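Local coordinates for protein alpha-galactosidase 1 (Saccharomyces cerevisiae, PDB 3LRK) that hydrolyses terminal, non-reducing alpha-D-galactose residues from alpha-D-galactosides such as galactose oligosaccharides and galactomannans, working as a secreted homotetramer, at residues 154-157 / 161-164. The protein carries 1 engineered substitution. Sequence-based numbering, arbitrary orientation.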
loop_
_atom_site.group_PDB
_atom_site.type_symbol
_atom_site.label_atom_id
_atom_site.label_comp_id
_atom_site.label_asym_id
_atom_site.label_seq_id
_atom_site.Cartn_x
_atom_site.Cartn_y
_atom_site.Cartn_z
ATOM N N LYS A 154 14.865 -7.497 14.324
ATOM C CA LYS A 154 15.954 -7.802 13.387
ATOM C C LYS A 154 15.488 -7.975 11.931
ATOM O O LYS A 154 15.950 -8.877 11.238
ATOM C CB LYS A 154 16.709 -9.063 13.840
ATOM C CG LYS A 154 17.296 -8.982 15.260
ATOM C CD LYS A 154 17.956 -10.306 15.671
ATOM C CE LYS A 154 19.455 -10.270 15.519
ATOM N NZ LYS A 154 20.073 -11.459 16.219
ATOM N N GLY A 155 14.567 -7.124 11.492
ATOM C CA GLY A 155 14.046 -7.157 10.121
ATOM C C GLY A 155 13.073 -8.283 9.793
ATOM O O GLY A 155 12.661 -8.423 8.627
ATOM N N GLN A 156 12.662 -9.047 10.809
ATOM C CA GLN A 156 11.799 -10.226 10.593
ATOM C C GLN A 156 10.302 -9.904 10.646
ATOM O O GLN A 156 9.529 -10.502 11.407
ATOM C CB GLN A 156 12.153 -11.358 11.559
ATOM C CG GLN A 156 13.560 -11.891 11.403
ATOM C CD GLN A 156 13.820 -13.131 12.226
ATOM O OE1 GLN A 156 12.894 -13.875 12.565
ATOM N NE2 GLN A 156 15.089 -13.372 12.546
ATOM N N PHE A 157 9.917 -8.954 9.807
ATOM C CA PHE A 157 8.546 -8.489 9.664
ATOM C C PHE A 157 8.381 -8.001 8.220
ATOM O O PHE A 157 9.355 -7.999 7.453
ATOM C CB PHE A 157 8.252 -7.366 10.675
ATOM C CG PHE A 157 8.885 -6.052 10.323
ATOM C CD1 PHE A 157 8.134 -5.053 9.699
ATOM C CD2 PHE A 157 10.235 -5.814 10.594
ATOM C CE1 PHE A 157 8.718 -3.829 9.348
ATOM C CE2 PHE A 157 10.831 -4.597 10.250
ATOM C CZ PHE A 157 10.064 -3.601 9.618
ATOM N N GLU A 161 3.833 -13.955 6.244
ATOM C CA GLU A 161 4.572 -15.210 6.402
ATOM C C GLU A 161 5.788 -15.105 7.332
ATOM O O GLU A 161 6.029 -16.002 8.146
ATOM C CB GLU A 161 4.979 -15.747 5.034
ATOM C CG GLU A 161 5.659 -17.100 5.070
ATOM C CD GLU A 161 6.521 -17.343 3.845
ATOM O OE1 GLU A 161 6.643 -18.522 3.452
ATOM O OE2 GLU A 161 7.083 -16.363 3.284
ATOM N N ILE A 162 6.566 -14.032 7.197
ATOM C CA ILE A 162 7.726 -13.847 8.074
ATOM C C ILE A 162 7.340 -13.585 9.548
ATOM O O ILE A 162 7.971 -14.126 10.453
ATOM C CB ILE A 162 8.723 -12.776 7.538
ATOM C CG1 ILE A 162 10.017 -12.808 8.358
ATOM C CG2 ILE A 162 8.091 -11.373 7.529
ATOM C CD1 ILE A 162 11.220 -12.157 7.655
ATOM N N SER A 163 6.318 -12.762 9.782
ATOM C CA SER A 163 5.874 -12.485 11.158
ATOM C C SER A 163 5.219 -13.722 11.786
ATOM O O SER A 163 5.446 -14.040 12.959
ATOM C CB SER A 163 4.917 -11.297 11.186
ATOM O OG SER A 163 5.637 -10.089 11.019
ATOM N N TYR A 164 4.404 -14.419 11.001
ATOM C CA TYR A 164 3.824 -15.680 11.437
ATOM C C TYR A 164 4.886 -16.699 11.878
ATOM O O TYR A 164 4.749 -17.314 12.926
ATOM C CB TYR A 164 2.956 -16.275 10.323
ATOM C CG TYR A 164 2.552 -17.709 10.556
ATOM C CD1 TYR A 164 1.425 -18.024 11.336
ATOM C CD2 TYR A 164 3.282 -18.755 9.990
ATOM C CE1 TYR A 164 1.045 -19.334 11.533
ATOM C CE2 TYR A 164 2.914 -20.082 10.193
ATOM C CZ TYR A 164 1.791 -20.362 10.961
ATOM O OH TYR A 164 1.413 -21.675 11.163
HETATM O O HOH W 1 10.471 -15.221 10.561
#
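Ile162 meets the backbone of Gln156 and Phe157 with both branches of its side chain, a compact example of how a loop can be packed against the first turn of the helix it leads into. With CG1 anti to the backbone N (chi1 -170°), the longer branch extends along Gln156, where CD1 lies 3.6 Å from Gln156 CA. The shorter branch is just as close, Ile162 CG2 standing 3.5 Å from Phe157 C. Beside this pair, Ser163 OG, hydrogen-bonded to Asp191, sits 3.6 Å from Phe157 CA in van der Waals contact. The loop backbone bends through an inverse gamma turn centred on Gln156, with a weak bond from Phe157 N to Gly155 O, and Gln156 O is taken by NE of Arg166 further along the helix.

The Gln156 side is looser: CB stays 4.1 Å from Ile162 CD1, and the amide is linked to the helix only loosely, through one water. That water donates to Ile162 O at 2.7 Å and, weakly, to Gln156 OE1 at 3.4 Å. Cut back to an alanine here, the side chain of Ile162 would probably no longer reach the backbone of Gln156 and Phe157, leaving a gap beside the turn. The ring of Phe157 meets Tyr195 of a second subunit edge-to-face, which places the contact at a tetramer interface. In the TIM-barrel fold of this GH27 enzyme, the arrangement belongs to a beta-alpha loop, joining strand 145-149, which carries the nucleophile Asp149, to helix 160-177.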